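Putative protein-disulfide isomerase (Pseudomonas syringae pv. tomato, PDB 3GN3) is of uncertain function but probably acts as a thiol-disulfide oxidoreductase of the DsbA family. Local coordinates at residues F21-C26 / M61-I66; C69-A74 / E137-W142; R118-R121 / A126-E129. All blocks are in the same frame, centred on the assembly; numbering follows the deposited sequence.

The three contacts run from the probable redox site outward through the helices of a DsbA-like chain. Contact 1 joins the turn ending at C26, the likely redox cysteine, to the start of helix 63-73. Contact 2, with its centre about 12 Å from that of contact 1, uses the later part of the same helix against helix 137-150. Contact 3 joins helix 112-123 to the start of helix 128-132, its centre about 16 Å from contact 1 and 14 Å from contact 2. They also touch directly: P24 CG lies 3.4 Å from I70 CD1, I66 CG1 4.1 Å from I119 CD1, and A73 CB 3.9 Å from L127 CD2.

Contact 1: F21-C26 / M61-I66; sequences FLEPTC and MFSGVI
E23 turns its carboxylate across to S63, while P24 and T25 both meet the side chain of I66. With its CG anti to the backbone N (chi1 155°) and a bend at chi2, the glutamate brings OE1 within 2.7 Å of S63 OG. The serine hydroxyl donates to the syn lone pair of that oxygen, and S63 OG is also bonded to S56 OG. Q57 N adds a further bond to OE1. The other oxygen is turned back on its own segment: E23 OE2 accepts T25 OG1, itself also bonded to H60 ND1, at 2.7 Å and T25 N at 3.0 Å, the two donors coming from opposite faces of the carboxylate plane. Residues E23 to C26 form a type I turn, closed by C26 N to E23 O at 3.0 Å.

The P24 ring and the I66 side chain slide past each other in opposite directions, P24 CB resting 3.9 Å from I66 CG2. T25 CG2 lies 3.6 Å from I66 CD1.

C26, at the N-cap before helix 27-33, stands where DsbA relatives carry the first cysteine of CXXC; S29, bonded through OG to E23 N, takes the second position, so an ordinary two-cysteine mechanism is not assured. Four donors should restrict the carboxylate's rotation, but the polar link from turn to helix is the single S63-E23 bond, backed by the I66 contacts.

Contact 2: C69-A74 / E137-W142; sequences CILAAA and EHAVKW
L71 sets its CG opposite the carbonyl carbon (chi1 -73°) and trans at chi2 (165°), a shape that carries CD1 over to A139 and V140. V140 answers with CG1 anti to its backbone N (chi1 -177°), which leaves CG2 as the branch that meets the leucine. The contact is helix against helix, between 63-73 and the helix 137-150, in a chain that belongs to the DsbA family, where helices are inserted into a thioredoxin fold.

This is a small apolar contact centred on L71. L71 CD1 is 3.8 Å from A139 CB and 4.0 Å from V140 CG2, so it is in touch with side chains of two successive residues, while L71 CD2 adds a contact of 4.1 Å to A139 CB. Within the two segments the CA atoms come nearest at L71 and A139, 6.8 Å apart, a short spacing consistent with the small side chain of A139. L71 also rests on L54 of strand 48-54.

The CB of K141 points away from helix 63-73. K141 NZ forms a salt bridge of 2.8 Å with E137 OE2 one helical turn earlier, and its charge also meets the ring of W59 of a second subunit as a cation-pi pair. That same W59 packs on V140. At the centre of the contact L71 CD1 lies against the peptide linking A139 to V140, 3.7 Å from A139 C and 3.5 Å from V140 N.

Contact 3: R118-R121 / A126-E129; sequences RIER and ALAE
E120 OE1 is gripped by two successive backbone amides, L127 N at 2.8 Å and A128 N at 3.0 Å. Both bonds are nearly straight, with N-H...O angles of 166° and 170°. They are not equivalent: L127 N meets the anti lone pair of E120 OE1, whereas A128 N comes in on the same anti side but 33° out of the carboxylate plane. The glutamate gets there by running extended beyond CG, and its two bonds hold the amides where helix 128-132 begins.

The aliphatic part of E120 slides past L127 in the opposite direction, with E120 CG 4.0 Å from L127 CB. Next to the polar bonds is an apolar contact: I119 and L127 cross at about a right angle, and I119 CG2 lies 3.5 Å from L127 CD1. The pair thus ties helix 112-123 to the residue just ahead of helix 128-132 across a short connection.

Other helices, with F97 and L76 from loops, help bury both apolar residues. I119 packs on I66 and C69 of helix 63-73 and on V86 and V90 of helix 79-92, while L127 touches A73 and V86, one from each of those same two helices.

Contact 1: F21-C26 / M61-I66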
ATOM      1  N   PHE A  21      -2.963  -4.276 -14.960  1.00 29.84           N
ATOM      2  CA  PHE A  21      -1.923  -5.137 -14.422  1.00 29.34           C
ATOM      3  C   PHE A  21      -2.221  -6.541 -14.856  1.00 29.84           C
ATOM      4  O   PHE A  21      -3.281  -7.081 -14.551  1.00 30.17           O
ATOM      5  CB  PHE A  21      -1.854  -5.030 -12.884  1.00 29.19           C
ATOM      6  CG  PHE A  21      -1.286  -3.730 -12.397  1.00 27.95           C
ATOM      7  CD1 PHE A  21       0.075  -3.627 -12.087  1.00 26.49           C
ATOM      8  CD2 PHE A  21      -2.092  -2.587 -12.298  1.00 26.93           C
ATOM      9  CE1 PHE A  21       0.632  -2.402 -11.652  1.00 25.24           C
ATOM     10  CE2 PHE A  21      -1.557  -1.351 -11.866  1.00 26.45           C
ATOM     11  CZ  PHE A  21      -0.187  -1.264 -11.538  1.00 25.95           C
ATOM     12  N   LEU A  22      -1.284  -7.140 -15.574  1.00 30.43           N
ATOM     13  CA  LEU A  22      -1.525  -8.440 -16.172  1.00 31.20           C
ATOM     14  C   LEU A  22      -0.442  -9.444 -15.796  1.00 31.86           C
ATOM     15  O   LEU A  22       0.751  -9.124 -15.814  1.00 32.05           O
ATOM     16  CB  LEU A  22      -1.644  -8.322 -17.700  1.00 30.58           C
ATOM     17  CG  LEU A  22      -2.733  -7.429 -18.324  1.00 30.96           C
ATOM     18  CD1 LEU A  22      -2.411  -7.150 -19.816  1.00 28.59           C
ATOM     19  CD2 LEU A  22      -4.151  -8.027 -18.166  1.00 29.12           C
ATOM     20  N   GLU A  23      -0.871 -10.641 -15.421  1.00 32.53           N
ATOM     21  CA  GLU A  23       0.022 -11.787 -15.330  1.00 34.01           C
ATOM     22  C   GLU A  23      -0.113 -12.534 -16.663  1.00 34.41           C
ATOM     23  O   GLU A  23      -1.205 -13.016 -16.993  1.00 35.21           O
ATOM     24  CB  GLU A  23      -0.337 -12.675 -14.111  1.00 33.81           C
ATOM     25  CG  GLU A  23       0.070 -14.158 -14.191  1.00 35.14           C
ATOM     26  CD  GLU A  23       1.577 -14.389 -14.362  1.00 38.00           C
ATOM     27  OE1 GLU A  23       2.376 -13.888 -13.524  1.00 37.23           O
ATOM     28  OE2 GLU A  23       1.952 -15.088 -15.341  1.00 39.24           O
ATOM     29  N   PRO A  24       0.983 -12.630 -17.435  1.00 34.78           N
ATOM     30  CA  PRO A  24       0.930 -13.166 -18.820  1.00 35.04           C
ATOM     31  C   PRO A  24       0.354 -14.575 -18.974  1.00 34.87           C
ATOM     32  O   PRO A  24      -0.136 -14.913 -20.062  1.00 35.11           O
ATOM     33  CB  PRO A  24       2.398 -13.159 -19.273  1.00 35.19           C
ATOM     34  CG  PRO A  24       3.118 -12.272 -18.269  1.00 35.55           C
ATOM     35  CD  PRO A  24       2.363 -12.375 -16.989  1.00 34.66           C
ATOM     36  N   THR A  25       0.405 -15.384 -17.918  1.00 34.52           N
ATOM     37  CA  THR A  25      -0.136 -16.747 -17.988  1.00 34.43           C
ATOM     38  C   THR A  25      -1.393 -16.943 -17.142  1.00 34.37           C
ATOM     39  O   THR A  25      -1.750 -18.079 -16.804  1.00 34.69           O
ATOM     40  CB  THR A  25       0.909 -17.830 -17.578  1.00 34.41           C
ATOM     41  OG1 THR A  25       1.339 -17.610 -16.226  1.00 34.72           O
ATOM     42  CG2 THR A  25       2.103 -17.808 -18.496  1.00 33.73           C
ATOM     43  N   CYS A  26      -2.057 -15.850 -16.783  1.00 34.12           N
ATOM     44  CA  CYS A  26      -3.267 -15.935 -15.963  1.00 33.82           C
ATOM     45  C   CYS A  26      -4.506 -15.889 -16.858  1.00 33.50           C
ATOM     46  O   CYS A  26      -4.622 -15.019 -17.710  1.00 33.12           O
ATOM     47  CB  CYS A  26      -3.263 -14.823 -14.918  1.00 33.80           C
ATOM     48  SG  CYS A  26      -4.888 -14.162 -14.389  1.00 35.48           S
ATOM     49  N   MET A  61       4.671 -20.377 -11.696  1.00 33.20           N
ATOM     50  CA  MET A  61       6.113 -20.615 -11.437  1.00 33.32           C
ATOM     51  C   MET A  61       7.095 -20.225 -12.560  1.00 33.79           C
ATOM     52  O   MET A  61       8.270 -19.926 -12.293  1.00 33.85           O
ATOM     53  CB  MET A  61       6.366 -22.037 -10.907  1.00 33.00           C
ATOM     54  CG  MET A  61       5.925 -22.239  -9.431  1.00 32.15           C
ATOM     55  SD  MET A  61       5.994 -23.906  -8.684  1.00 28.74           S
ATOM     56  CE  MET A  61       5.029 -24.918  -9.811  1.00 29.57           C
ATOM     57  N   PHE A  62       6.622 -20.175 -13.804  1.00 33.78           N
ATOM     58  CA  PHE A  62       7.480 -19.675 -14.870  1.00 33.81           C
ATOM     59  C   PHE A  62       7.253 -18.195 -15.183  1.00 33.57           C
ATOM     60  O   PHE A  62       7.722 -17.693 -16.213  1.00 34.24           O
ATOM     61  CB  PHE A  62       7.394 -20.550 -16.139  1.00 34.46           C
ATOM     62  CG  PHE A  62       8.431 -21.653 -16.195  1.00 35.72           C
ATOM     63  CD1 PHE A  62       8.048 -22.976 -16.359  1.00 38.09           C
ATOM     64  CD2 PHE A  62       9.788 -21.363 -16.070  1.00 38.25           C
ATOM     65  CE1 PHE A  62       9.008 -24.013 -16.404  1.00 39.95           C
ATOM     66  CE2 PHE A  62      10.758 -22.381 -16.111  1.00 39.64           C
ATOM     67  CZ  PHE A  62      10.363 -23.713 -16.279  1.00 38.85           C
ATOM     68  N   SER A  63       6.588 -17.480 -14.282  1.00 32.77           N
ATOM     69  CA  SER A  63       6.239 -16.094 -14.541  1.00 32.44           C
ATOM     70  C   SER A  63       7.470 -15.214 -14.715  1.00 33.19           C
ATOM     71  O   SER A  63       7.516 -14.367 -15.621  1.00 33.14           O
ATOM     72  CB  SER A  63       5.347 -15.540 -13.432  1.00 32.20           C
ATOM     73  OG  SER A  63       5.036 -14.174 -13.655  1.00 30.92           O
ATOM     74  N   GLY A  64       8.455 -15.395 -13.838  1.00 33.29           N
ATOM     75  CA  GLY A  64       9.688 -14.600 -13.900  1.00 34.16           C
ATOM     76  C   GLY A  64      10.439 -14.726 -15.222  1.00 34.39           C
ATOM     77  O   GLY A  64      10.940 -13.727 -15.758  1.00 34.62           O
ATOM     78  N   VAL A  65      10.504 -15.947 -15.751  1.00 34.51           N
ATOM     79  CA  VAL A  65      11.130 -16.197 -17.042  1.00 35.03           C
ATOM     80  C   VAL A  65      10.317 -15.458 -18.102  1.00 35.90           C
ATOM     81  O   VAL A  65      10.854 -14.649 -18.872  1.00 36.57           O
ATOM     82  CB  VAL A  65      11.148 -17.699 -17.392  1.00 35.02           C
ATOM     83  CG1 VAL A  65      11.710 -17.915 -18.790  1.00 34.63           C
ATOM     84  CG2 VAL A  65      11.917 -18.485 -16.370  1.00 33.63           C
ATOM     85  N   ILE A  66       9.008 -15.719 -18.111  1.00 36.20           N
ATOM     86  CA  ILE A  66       8.100 -15.155 -19.107  1.00 36.11           C
ATOM     87  C   ILE A  66       8.038 -13.631 -19.065  1.00 35.83           C
ATOM     88  O   ILE A  66       8.108 -12.981 -20.105  1.00 36.80           O
ATOM     89  CB  ILE A  66       6.697 -15.803 -19.025  1.00 36.39           C
ATOM     90  CG1 ILE A  66       6.806 -17.294 -19.374  1.00 35.65           C
ATOM     91  CG2 ILE A  66       5.704 -15.071 -19.955  1.00 36.03           C
ATOM     92  CD1 ILE A  66       5.622 -18.142 -18.926  1.00 36.43           C
TER

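Contact 2: C69-A74 / E137-W142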
ATOM      1  N   CYS A  69      11.167 -12.297 -20.651  1.00 35.53           N
ATOM      2  CA  CYS A  69      11.005 -12.375 -22.101  1.00 36.27           C
ATOM      3  C   CYS A  69      10.220 -11.222 -22.687  1.00 36.40           C
ATOM      4  O   CYS A  69      10.588 -10.690 -23.760  1.00 36.54           O
ATOM      5  CB  CYS A  69      10.288 -13.642 -22.491  1.00 36.37           C
ATOM      6  SG  CYS A  69      11.309 -15.086 -22.222  1.00 40.23           S
ATOM      7  N   ILE A  70       9.128 -10.848 -22.009  1.00 35.68           N
ATOM      8  CA  ILE A  70       8.282  -9.781 -22.513  1.00 34.89           C
ATOM      9  C   ILE A  70       9.082  -8.492 -22.527  1.00 34.79           C
ATOM     10  O   ILE A  70       9.093  -7.758 -23.515  1.00 34.58           O
ATOM     11  CB  ILE A  70       6.972  -9.626 -21.698  1.00 34.85           C
ATOM     12  CG1 ILE A  70       6.088 -10.849 -21.910  1.00 33.85           C
ATOM     13  CG2 ILE A  70       6.237  -8.335 -22.082  1.00 32.97           C
ATOM     14  CD1 ILE A  70       5.181 -11.136 -20.737  1.00 34.43           C
ATOM     15  N   LEU A  71       9.768  -8.231 -21.426  1.00 34.99           N
ATOM     16  CA  LEU A  71      10.530  -7.005 -21.309  1.00 35.03           C
ATOM     17  C   LEU A  71      11.780  -7.039 -22.197  1.00 35.11           C
ATOM     18  O   LEU A  71      12.240  -5.984 -22.653  1.00 35.38           O
ATOM     19  CB  LEU A  71      10.847  -6.708 -19.846  1.00 34.67           C
ATOM     20  CG  LEU A  71       9.596  -6.233 -19.104  1.00 34.70           C
ATOM     21  CD1 LEU A  71       9.763  -6.270 -17.565  1.00 34.03           C
ATOM     22  CD2 LEU A  71       9.171  -4.854 -19.586  1.00 31.58           C
ATOM     23  N   ALA A  72      12.306  -8.241 -22.440  1.00 34.77           N
ATOM     24  CA  ALA A  72      13.377  -8.449 -23.423  1.00 35.30           C
ATOM     25  C   ALA A  72      12.911  -8.059 -24.827  1.00 35.45           C
ATOM     26  O   ALA A  72      13.624  -7.350 -25.532  1.00 36.22           O
ATOM     27  CB  ALA A  72      13.891  -9.907 -23.403  1.00 34.44           C
ATOM     28  N   ALA A  73      11.723  -8.521 -25.220  1.00 35.57           N
ATOM     29  CA  ALA A  73      11.115  -8.153 -26.509  1.00 35.66           C
ATOM     30  C   ALA A  73      10.985  -6.642 -26.673  1.00 35.86           C
ATOM     31  O   ALA A  73      11.213  -6.117 -27.751  1.00 36.10           O
ATOM     32  CB  ALA A  73       9.767  -8.825 -26.682  1.00 34.72           C
ATOM     33  N   ALA A  74      10.644  -5.940 -25.600  1.00 36.23           N
ATOM     34  CA  ALA A  74      10.473  -4.498 -25.675  1.00 36.80           C
ATOM     35  C   ALA A  74      11.759  -3.782 -26.014  1.00 37.67           C
ATOM     36  O   ALA A  74      11.712  -2.584 -26.268  1.00 38.23           O
ATOM     37  CB  ALA A  74       9.891  -3.938 -24.388  1.00 35.90           C
ATOM     38  N   GLU A 137      17.039  -6.611 -15.613  1.00 46.29           N
ATOM     39  CA  GLU A 137      16.513  -6.795 -14.256  1.00 45.18           C
ATOM     40  C   GLU A 137      15.806  -5.544 -13.764  1.00 44.39           C
ATOM     41  O   GLU A 137      14.851  -5.642 -12.998  1.00 44.47           O
ATOM     42  CB  GLU A 137      17.621  -7.165 -13.268  1.00 45.15           C
ATOM     43  CG  GLU A 137      18.593  -6.027 -12.986  1.00 46.56           C
ATOM     44  CD  GLU A 137      19.423  -6.258 -11.747  1.00 49.09           C
ATOM     45  OE1 GLU A 137      20.240  -7.197 -11.725  1.00 50.89           O
ATOM     46  OE2 GLU A 137      19.263  -5.495 -10.783  1.00 51.72           O
ATOM     47  N   HIS A 138      16.269  -4.380 -14.206  1.00 43.39           N
ATOM     48  CA  HIS A 138      15.677  -3.113 -13.791  1.00 42.85           C
ATOM     49  C   HIS A 138      14.248  -2.892 -14.278  1.00 41.81           C
ATOM     50  O   HIS A 138      13.426  -2.351 -13.535  1.00 42.21           O
ATOM     51  CB  HIS A 138      16.592  -1.940 -14.148  1.00 43.11           C
ATOM     52  CG  HIS A 138      17.869  -1.949 -13.377  1.00 46.56           C
ATOM     53  ND1 HIS A 138      19.059  -2.409 -13.909  1.00 50.37           N
ATOM     54  CD2 HIS A 138      18.130  -1.633 -12.086  1.00 47.55           C
ATOM     55  CE1 HIS A 138      20.006  -2.343 -12.990  1.00 49.62           C
ATOM     56  NE2 HIS A 138      19.466  -1.878 -11.874  1.00 49.97           N
ATOM     57  N   ALA A 139      13.954  -3.322 -15.506  1.00 40.46           N
ATOM     58  CA  ALA A 139      12.590  -3.269 -16.043  1.00 39.15           C
ATOM     59  C   ALA A 139      11.671  -4.178 -15.236  1.00 38.11           C
ATOM     60  O   ALA A 139      10.599  -3.736 -14.811  1.00 38.30           O
ATOM     61  CB  ALA A 139      12.552  -3.634 -17.537  1.00 38.60           C
ATOM     62  N   VAL A 140      12.095  -5.429 -15.026  1.00 36.57           N
ATOM     63  CA  VAL A 140      11.405  -6.360 -14.124  1.00 35.92           C
ATOM     64  C   VAL A 140      11.188  -5.756 -12.725  1.00 35.96           C
ATOM     65  O   VAL A 140      10.098  -5.850 -12.164  1.00 36.03           O
ATOM     66  CB  VAL A 140      12.152  -7.710 -13.994  1.00 36.11           C
ATOM     67  CG1 VAL A 140      11.362  -8.689 -13.092  1.00 35.41           C
ATOM     68  CG2 VAL A 140      12.423  -8.336 -15.379  1.00 34.64           C
ATOM     69  N   LYS A 141      12.220  -5.122 -12.176  1.00 35.57           N
ATOM     70  CA  LYS A 141      12.108  -4.478 -10.866  1.00 35.34           C
ATOM     71  C   LYS A 141      11.124  -3.333 -10.891  1.00 34.78           C
ATOM     72  O   LYS A 141      10.381  -3.159  -9.922  1.00 35.28           O
ATOM     73  CB  LYS A 141      13.469  -4.004 -10.317  1.00 35.11           C
ATOM     74  CG  LYS A 141      14.246  -5.118  -9.638  1.00 34.72           C
ATOM     75  CD  LYS A 141      15.729  -4.920  -9.787  1.00 34.07           C
ATOM     76  CE  LYS A 141      16.466  -5.799  -8.796  1.00 35.50           C
ATOM     77  NZ  LYS A 141      17.808  -5.226  -8.449  1.00 35.61           N
ATOM     78  N   TRP A 142      11.125  -2.563 -11.983  1.00 33.74           N
ATOM     79  CA  TRP A 142      10.268  -1.378 -12.072  1.00 32.70           C
ATOM     80  C   TRP A 142       8.771  -1.749 -11.997  1.00 32.55           C
ATOM     81  O   TRP A 142       8.015  -1.146 -11.222  1.00 31.74           O
ATOM     82  CB  TRP A 142      10.544  -0.535 -13.325  1.00 32.30           C
ATOM     83  CG  TRP A 142       9.760   0.748 -13.227  1.00 31.61           C
ATOM     84  CD1 TRP A 142      10.192   1.919 -12.681  1.00 31.62           C
ATOM     85  CD2 TRP A 142       8.390   0.967 -13.609  1.00 29.60           C
ATOM     86  NE1 TRP A 142       9.189   2.865 -12.718  1.00 31.91           N
ATOM     87  CE2 TRP A 142       8.066   2.304 -13.265  1.00 30.66           C
ATOM     88  CE3 TRP A 142       7.404   0.167 -14.192  1.00 30.53           C
ATOM     89  CZ2 TRP A 142       6.791   2.861 -13.486  1.00 29.32           C
ATOM     90  CZ3 TRP A 142       6.116   0.734 -14.424  1.00 30.05           C
ATOM     91  CH2 TRP A 142       5.838   2.066 -14.076  1.00 27.70           C
TER

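Contact 3: R118-R121 / A126-E129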
ATOM      1  N   ARG A 118      10.372 -21.878 -26.728  1.00 43.76           N
ATOM      2  CA  ARG A 118       8.926 -21.980 -26.937  1.00 43.78           C
ATOM      3  C   ARG A 118       8.263 -20.637 -27.311  1.00 43.98           C
ATOM      4  O   ARG A 118       7.479 -20.555 -28.268  1.00 44.06           O
ATOM      5  CB  ARG A 118       8.282 -22.554 -25.678  1.00 43.88           C
ATOM      6  CG  ARG A 118       6.861 -23.038 -25.861  1.00 44.40           C
ATOM      7  CD  ARG A 118       6.803 -24.519 -25.743  1.00 47.07           C
ATOM      8  NE  ARG A 118       6.272 -24.974 -24.460  1.00 48.61           N
ATOM      9  CZ  ARG A 118       6.990 -25.504 -23.477  1.00 49.49           C
ATOM     10  NH1 ARG A 118       8.299 -25.632 -23.589  1.00 52.32           N
ATOM     11  NH2 ARG A 118       6.398 -25.902 -22.369  1.00 50.58           N
ATOM     12  N   ILE A 119       8.583 -19.586 -26.563  1.00 43.97           N
ATOM     13  CA  ILE A 119       8.093 -18.248 -26.879  1.00 44.32           C
ATOM     14  C   ILE A 119       8.680 -17.746 -28.201  1.00 45.15           C
ATOM     15  O   ILE A 119       8.002 -17.066 -28.984  1.00 45.81           O
ATOM     16  CB  ILE A 119       8.414 -17.257 -25.739  1.00 44.25           C
ATOM     17  CG1 ILE A 119       7.694 -17.682 -24.449  1.00 43.25           C
ATOM     18  CG2 ILE A 119       8.101 -15.820 -26.160  1.00 43.73           C
ATOM     19  CD1 ILE A 119       8.026 -16.820 -23.252  1.00 44.27           C
ATOM     20  N   GLU A 120       9.944 -18.077 -28.454  1.00 45.67           N
ATOM     21  CA  GLU A 120      10.576 -17.731 -29.724  1.00 46.08           C
ATOM     22  C   GLU A 120       9.846 -18.354 -30.909  1.00 46.30           C
ATOM     23  O   GLU A 120       9.504 -17.642 -31.854  1.00 46.21           O
ATOM     24  CB  GLU A 120      12.045 -18.119 -29.722  1.00 45.99           C
ATOM     25  CG  GLU A 120      12.919 -17.109 -29.009  1.00 45.69           C
ATOM     26  CD  GLU A 120      14.320 -17.608 -28.823  1.00 44.68           C
ATOM     27  OE1 GLU A 120      15.234 -16.762 -28.667  1.00 44.58           O
ATOM     28  OE2 GLU A 120      14.493 -18.849 -28.839  1.00 42.95           O
ATOM     29  N   ARG A 121       9.578 -19.657 -30.827  1.00 46.51           N
ATOM     30  CA  ARG A 121       8.802 -20.383 -31.837  1.00 47.68           C
ATOM     31  C   ARG A 121       7.506 -19.659 -32.179  1.00 47.57           C
ATOM     32  O   ARG A 121       7.281 -19.238 -33.330  1.00 48.48           O
ATOM     33  CB  ARG A 121       8.411 -21.758 -31.308  1.00 48.06           C
ATOM     34  CG  ARG A 121       8.779 -22.893 -32.205  1.00 51.16           C
ATOM     35  CD  ARG A 121       9.993 -23.584 -31.623  1.00 56.47           C
ATOM     36  NE  ARG A 121       9.607 -24.328 -30.420  1.00 62.05           N
ATOM     37  CZ  ARG A 121      10.450 -24.854 -29.533  1.00 63.50           C
ATOM     38  NH1 ARG A 121      11.768 -24.724 -29.688  1.00 65.05           N
ATOM     39  NH2 ARG A 121       9.965 -25.509 -28.487  1.00 64.19           N
ATOM     40  N   ALA A 126      13.499 -13.569 -31.911  1.00 45.23           N
ATOM     41  CA  ALA A 126      14.727 -14.073 -31.318  1.00 45.12           C
ATOM     42  C   ALA A 126      14.919 -13.313 -30.005  1.00 45.36           C
ATOM     43  O   ALA A 126      15.048 -12.087 -30.000  1.00 45.31           O
ATOM     44  CB  ALA A 126      15.892 -13.851 -32.262  1.00 44.34           C
ATOM     45  N   LEU A 127      14.917 -14.038 -28.891  1.00 45.68           N
ATOM     46  CA  LEU A 127      14.856 -13.394 -27.575  1.00 45.82           C
ATOM     47  C   LEU A 127      16.055 -13.664 -26.672  1.00 46.27           C
ATOM     48  O   LEU A 127      16.450 -12.780 -25.896  1.00 46.36           O
ATOM     49  CB  LEU A 127      13.567 -13.785 -26.850  1.00 45.17           C
ATOM     50  CG  LEU A 127      12.273 -13.346 -27.522  1.00 44.62           C
ATOM     51  CD1 LEU A 127      11.098 -14.081 -26.911  1.00 44.18           C
ATOM     52  CD2 LEU A 127      12.087 -11.827 -27.461  1.00 43.85           C
ATOM     53  N   ALA A 128      16.610 -14.878 -26.780  1.00 46.44           N
ATOM     54  CA  ALA A 128      17.718 -15.345 -25.937  1.00 46.95           C
ATOM     55  C   ALA A 128      18.769 -14.277 -25.707  1.00 47.29           C
ATOM     56  O   ALA A 128      19.079 -13.947 -24.560  1.00 47.89           O
ATOM     57  CB  ALA A 128      18.359 -16.620 -26.497  1.00 46.27           C
ATOM     58  N   GLU A 129      19.313 -13.715 -26.774  1.00 47.72           N
ATOM     59  CA  GLU A 129      20.362 -12.732 -26.580  1.00 48.35           C
ATOM     60  C   GLU A 129      19.871 -11.582 -25.718  1.00 47.74           C
ATOM     61  O   GLU A 129      20.488 -11.283 -24.700  1.00 47.76           O
ATOM     62  CB  GLU A 129      20.930 -12.216 -27.894  1.00 48.72           C
ATOM     63  CG  GLU A 129      22.141 -11.337 -27.650  1.00 53.04           C
ATOM     64  CD  GLU A 129      22.738 -10.767 -28.923  1.00 59.56           C
ATOM     65  OE1 GLU A 129      22.730 -11.477 -29.969  1.00 62.83           O
ATOM     66  OE2 GLU A 129      23.230  -9.609 -28.868  1.00 60.98           O
TER